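Local coordinates for protein DNA polymerase III, beta subunit (Thermotoga maritima, PDB 1VPK) that probably forms a ring-shaped head-to-tail homodimeric sliding clamp around DNA that tethers DNA polymerase and other proteins and makes replication processive, at residues T16-T19 with L20-K23; V213-V216 with L217-T221; F252-Y255 with K256-I259. One frame throughout, in Å; residues are numbered along the deposited sequence.

Interaction 1: residues T16-T19 with L20-K23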
# COMPACT_ATOMS: atom_id res chain seq x y z
N THR A 16 24.40 13.79 23.93
CA THR A 16 24.96 13.34 22.65
C THR A 16 24.76 11.83 22.52
O THR A 16 25.17 11.07 23.40
CB THR A 16 26.44 13.71 22.51
OG1 THR A 16 26.55 15.12 22.72
CG2 THR A 16 26.96 13.38 21.12
N VAL A 17 24.10 11.42 21.44
CA VAL A 17 23.75 9.99 21.24
C VAL A 17 23.86 9.65 19.73
O VAL A 17 23.65 10.51 18.89
CB VAL A 17 22.30 9.73 21.78
CG1 VAL A 17 21.32 10.58 21.07
CG2 VAL A 17 21.91 8.19 21.73
N THR A 18 24.16 8.41 19.39
CA THR A 18 24.16 8.04 18.00
C THR A 18 22.74 8.04 17.56
O THR A 18 21.83 7.77 18.36
CB THR A 18 24.72 6.63 17.74
OG1 THR A 18 23.86 5.68 18.36
CG2 THR A 18 26.16 6.52 18.29
N THR A 19 22.54 8.39 16.29
CA THR A 19 21.19 8.49 15.74
C THR A 19 20.50 7.12 15.70
O THR A 19 19.32 6.99 15.99
CB THR A 19 21.27 9.09 14.37
OG1 THR A 19 21.84 10.39 14.51
CG2 THR A 19 19.90 9.19 13.77
N LEU A 20 21.26 6.11 15.36
CA LEU A 20 20.77 4.73 15.35
C LEU A 20 20.21 4.29 16.72
O LEU A 20 19.12 3.66 16.80
CB LEU A 20 21.91 3.83 14.87
CG LEU A 20 21.50 2.38 14.65
CD1 LEU A 20 20.40 2.26 13.56
CD2 LEU A 20 22.73 1.58 14.29
N GLU A 21 20.92 4.65 17.81
CA GLU A 21 20.45 4.35 19.18
C GLU A 21 19.15 5.05 19.53
O GLU A 21 18.23 4.43 20.07
CB GLU A 21 21.51 4.73 20.20
CG GLU A 21 21.11 4.56 21.66
CD GLU A 21 20.83 3.12 22.12
OE1 GLU A 21 21.12 2.13 21.40
OE2 GLU A 21 20.38 2.99 23.27
N LEU A 22 19.08 6.37 19.27
CA LEU A 22 17.90 7.12 19.53
C LEU A 22 16.74 6.58 18.74
O LEU A 22 15.63 6.47 19.27
CB LEU A 22 18.12 8.63 19.18
CG LEU A 22 17.00 9.58 19.56
CD1 LEU A 22 16.77 9.61 21.09
CD2 LEU A 22 17.29 11.01 19.02
N LYS A 23 16.95 6.34 17.45
CA LYS A 23 15.92 5.77 16.58
C LYS A 23 15.38 4.42 17.09
O LYS A 23 14.17 4.18 17.15
CB LYS A 23 16.52 5.57 15.19
CG LYS A 23 15.51 5.21 14.11
CD LYS A 23 16.15 5.34 12.69
CE LYS A 23 17.28 4.33 12.44
NZ LYS A 23 17.83 4.37 11.02
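E21, followed outward from its backbone, shows how the first turn of a helix is fastened to the strand that leads into it. Its N-H is taken up by T18 OG1, with E21 N and T18 OG1 3.2 Å apart and a moderately bent N-H...O angle of 152°. E21 CB lies close to the same hydroxyl oxygen, 3.1 Å from T18 OG1. The next carbon, CG, anti to the backbone N (chi1 176°), lies against V17, with E21 CG 3.7 Å from V17 CG2 and the two side chains crossing at about a right angle. A bend at chi2 then leads the carboxylate away from T16-T19, to a salt bridge from OE2 to K25 and a hydrogen bond from the same oxygen to the backbone N of N70. T18 is thus the N-cap of helix 19-29 in the N-terminal clamp domain, placed directly where strand 13-18 ends; its chi1 of 64° sets OG1 between its own N and carbonyl carbon, facing the helix. Main-chain bonds take over from there, L22 N to T18 O at 3.2 Å and K23 N to T19 O at 2.9 Å. Between the buried V17 and L22, V17 CG1 rests 4.2 Å from L22 CB, while T19 OG1 turns away to hydrogen-bond with D96 O and, on strand 98-104, T99 OG1.

Interaction 2: residues V213-V216 with L217-T221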
# COMPACT_ATOMS: atom_id res chain seq x y z
N VAL A 213 4.95 -6.32 22.42
CA VAL A 213 5.86 -7.47 22.59
C VAL A 213 6.59 -7.74 21.27
O VAL A 213 7.83 -7.81 21.24
CB VAL A 213 5.11 -8.73 23.12
CG1 VAL A 213 5.97 -9.97 23.02
CG2 VAL A 213 4.72 -8.52 24.57
N GLN A 214 5.81 -7.79 20.19
CA GLN A 214 6.32 -8.05 18.87
C GLN A 214 7.31 -6.95 18.46
O GLN A 214 8.35 -7.21 17.84
CB GLN A 214 5.20 -8.04 17.86
CG GLN A 214 4.47 -9.31 17.63
CD GLN A 214 3.74 -9.24 16.29
OE1 GLN A 214 2.89 -8.36 16.07
NE2 GLN A 214 4.11 -10.13 15.37
N ASN A 215 6.96 -5.71 18.78
CA ASN A 215 7.78 -4.55 18.45
C ASN A 215 9.15 -4.66 19.13
O ASN A 215 10.21 -4.41 18.54
CB ASN A 215 7.06 -3.28 18.91
CG ASN A 215 7.74 -2.04 18.47
OD1 ASN A 215 8.07 -1.89 17.29
ND2 ASN A 215 7.93 -1.11 19.39
N VAL A 216 9.11 -5.05 20.40
CA VAL A 216 10.33 -5.26 21.19
C VAL A 216 11.24 -6.34 20.53
O VAL A 216 12.44 -6.10 20.23
CB VAL A 216 9.96 -5.67 22.65
CG1 VAL A 216 11.19 -6.14 23.41
CG2 VAL A 216 9.39 -4.49 23.36
N LEU A 217 10.63 -7.47 20.24
CA LEU A 217 11.33 -8.64 19.68
C LEU A 217 11.90 -8.33 18.30
O LEU A 217 13.02 -8.75 17.98
CB LEU A 217 10.40 -9.84 19.62
CG LEU A 217 9.82 -10.34 20.93
CD1 LEU A 217 8.77 -11.40 20.70
CD2 LEU A 217 10.89 -10.88 21.89
N ASP A 218 11.13 -7.61 17.48
CA ASP A 218 11.60 -7.24 16.15
C ASP A 218 12.70 -6.22 16.23
O ASP A 218 13.40 -6.06 15.25
CB ASP A 218 10.46 -6.73 15.23
CG ASP A 218 9.41 -7.84 14.89
OD1 ASP A 218 9.73 -9.06 14.94
OD2 ASP A 218 8.24 -7.48 14.57
N ASN A 219 12.91 -5.56 17.38
CA ASN A 219 13.93 -4.53 17.50
C ASN A 219 15.00 -4.75 18.54
O ASN A 219 15.69 -3.83 18.91
CB ASN A 219 13.26 -3.16 17.72
CG ASN A 219 12.52 -2.71 16.53
OD1 ASN A 219 13.09 -2.16 15.62
ND2 ASN A 219 11.26 -2.99 16.49
N THR A 220 15.16 -5.98 19.00
CA THR A 220 16.32 -6.30 19.82
C THR A 220 17.28 -7.25 19.08
O THR A 220 16.87 -8.13 18.34
CB THR A 220 15.94 -6.85 21.23
OG1 THR A 220 17.14 -7.12 21.98
CG2 THR A 220 15.18 -8.11 21.13
N THR A 221 18.57 -7.04 19.28
CA THR A 221 19.56 -7.94 18.71
C THR A 221 20.01 -8.94 19.77
O THR A 221 20.89 -9.75 19.50
CB THR A 221 20.78 -7.16 18.15
OG1 THR A 221 21.56 -6.63 19.24
CG2 THR A 221 20.31 -6.00 17.25
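L217 folds back over the preceding turn of its own helix, its CG 3.2 Å from V213 O and its CD1 3.9 Å from V213 CG1. The two side chains lie side by side and point the same way; V213 also touches M245 of strand 241-246, and L217 reaches T143 and L146 of helix 143-153. In the main chain, L217 N donates to V213 O at 3.0 Å, and D218 N to Q214 O one residue on. The N219 side-chain amide then joins in. With CG anti to its carbonyl carbon (chi1 -68°), N219 swings ND2 back to N215 O at 2.7 Å, a nearly straight bond (173°) that uses a lone pair in the carbonyl plane and lies within the plane of the amide itself, which should fix the rotation of that group. The N215 amide, its plane 64° from that of N219, sends ND2 instead to T27 O and E212 OE1. N219 N meets V216 O at 2.9 Å from above the carbonyl plane, at a poorer angle. A side-chain amide donating to a carbonyl of the last turn, as the backbone leaves the helical path, suits a helix C-terminus, here that of helix 207-218 in the central clamp domain, set against helix 19-29.

Interaction 3: residues F252-Y255 with K256-I259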
# COMPACT_ATOMS: atom_id res chain seq x y z
N PHE A 252 -9.92 -16.54 29.46
CA PHE A 252 -9.79 -16.95 28.07
C PHE A 252 -10.66 -18.23 27.92
O PHE A 252 -10.67 -19.04 28.82
CB PHE A 252 -8.32 -17.21 27.73
CG PHE A 252 -8.07 -17.43 26.28
CD1 PHE A 252 -8.20 -16.39 25.38
CD2 PHE A 252 -7.73 -18.69 25.80
CE1 PHE A 252 -7.99 -16.59 24.03
CE2 PHE A 252 -7.52 -18.91 24.47
CZ PHE A 252 -7.63 -17.86 23.56
N PRO A 253 -11.43 -18.37 26.82
CA PRO A 253 -12.30 -19.55 26.61
C PRO A 253 -11.57 -20.87 26.70
O PRO A 253 -10.36 -20.94 26.44
CB PRO A 253 -12.77 -19.41 25.18
CG PRO A 253 -12.58 -18.04 24.82
CD PRO A 253 -11.53 -17.43 25.69
N ASP A 254 -12.32 -21.92 27.02
CA ASP A 254 -11.79 -23.28 27.04
C ASP A 254 -11.67 -23.78 25.60
O ASP A 254 -12.48 -24.54 25.11
CB ASP A 254 -12.70 -24.19 27.88
CG ASP A 254 -12.07 -25.52 28.18
OD1 ASP A 254 -10.93 -25.76 27.72
OD2 ASP A 254 -12.70 -26.34 28.86
N TYR A 255 -10.62 -23.31 24.94
CA TYR A 255 -10.45 -23.44 23.51
C TYR A 255 -10.28 -24.91 23.08
O TYR A 255 -10.62 -25.29 21.97
CB TYR A 255 -9.25 -22.59 23.04
CG TYR A 255 -7.93 -23.05 23.60
CD1 TYR A 255 -7.18 -24.01 22.94
CD2 TYR A 255 -7.45 -22.55 24.81
CE1 TYR A 255 -5.98 -24.47 23.47
CE2 TYR A 255 -6.27 -23.02 25.34
CZ TYR A 255 -5.54 -23.96 24.65
OH TYR A 255 -4.36 -24.41 25.15
N LYS A 256 -9.77 -25.74 23.99
CA LYS A 256 -9.54 -27.15 23.70
C LYS A 256 -10.83 -27.87 23.21
O LYS A 256 -10.76 -28.79 22.42
CB LYS A 256 -8.94 -27.84 24.93
CG LYS A 256 -7.50 -27.32 25.27
CD LYS A 256 -7.17 -27.26 26.79
CE LYS A 256 -5.73 -26.80 27.02
NZ LYS A 256 -5.51 -26.22 28.36
N ARG A 257 -11.99 -27.37 23.61
CA ARG A 257 -13.25 -27.96 23.12
C ARG A 257 -13.52 -27.75 21.63
O ARG A 257 -14.37 -28.42 21.08
CB ARG A 257 -14.42 -27.40 23.92
CG ARG A 257 -14.40 -27.70 25.41
CD ARG A 257 -15.06 -26.58 26.11
NE ARG A 257 -15.42 -26.82 27.50
CZ ARG A 257 -16.54 -27.43 27.89
NH1 ARG A 257 -17.43 -27.90 27.00
NH2 ARG A 257 -16.76 -27.61 29.19
N VAL A 258 -12.84 -26.83 20.97
CA VAL A 258 -13.00 -26.73 19.52
C VAL A 258 -11.89 -27.43 18.73
O VAL A 258 -11.88 -27.40 17.49
CB VAL A 258 -13.11 -25.25 19.07
CG1 VAL A 258 -14.11 -24.53 19.97
CG2 VAL A 258 -11.73 -24.50 19.08
N ILE A 259 -10.91 -27.98 19.44
CA ILE A 259 -9.86 -28.73 18.78
C ILE A 259 -10.30 -30.19 18.75
O ILE A 259 -10.30 -30.83 19.78
CB ILE A 259 -8.53 -28.58 19.50
CG1 ILE A 259 -8.15 -27.09 19.56
CG2 ILE A 259 -7.43 -29.43 18.83
CD1 ILE A 259 -6.94 -26.85 20.35
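Y255 and K256, adjacent in sequence, pack against each other through an aliphatic chain laid over an aromatic face. K256 CG sits 4.0 Å from the centroid of the Y255 ring, 25° off its normal, a CH-pi contact displaced toward the rim; further along, K256 CE comes within 3.3 Å of Y255 OH. I259 approaches the same ring differently, in its plane and at the edge, with its CD1 3.9 Å from Y255 CD1 and the two side chains pointing the same way. In the tyrosine, a chi1 of 65° holds the ring between its own N and carbonyl carbon, next to K256 N and the K256 chain.

D254 and R257 make the polar half of the contact. R257 NE bonds D254 OD2 at 3.1 Å in a salt bridge, and the carboxylate oxygen is met from above its plane, with the carboxylate and guanidinium planes close to perpendicular. This pair lies at the surface, and the bond is somewhat bent.

The backbone positions both groups. D254 is the centre of an inverse gamma turn, closed by a weak bond from Y255 N to P253 O, and the chain then enters a short 3-10 segment. R257 N reaches D254 O at 3.2 Å and V258 N reaches Y255 O at 2.9 Å, the i to i+3 bonds of a 3-10 turn.

Beyond this shell, Y255 OH hydrogen-bonds to E172 and R179, while F252 stacks on F170. The loop between strands 241-246 and 265-270 links the central and C-terminal domains, with Y255 against strands 177-183 and 187-194 and with V258 and I259 against I371 of strand 368-372.

How the interactions relate
All three are local contacts between side chains and backbone groups near in sequence, where the chain changes course. Interactions 1 and 2 lie at opposite kinds of helix end, in two different helices: a threonine hydroxyl accepts at the start of helix 19-29, and an asparagine amide donates at the finish of helix 207-218. Both are partly buried, and although their centres are about 17 Å apart, T27 of the first helix touches N219 and accepts from N215, joining N-terminal and central domains. Interaction 3, about 46 Å between centres from interaction 1, caps no long helix. More exposed, it relies on a salt bridge and a lysine-covered ring within an interdomain linker.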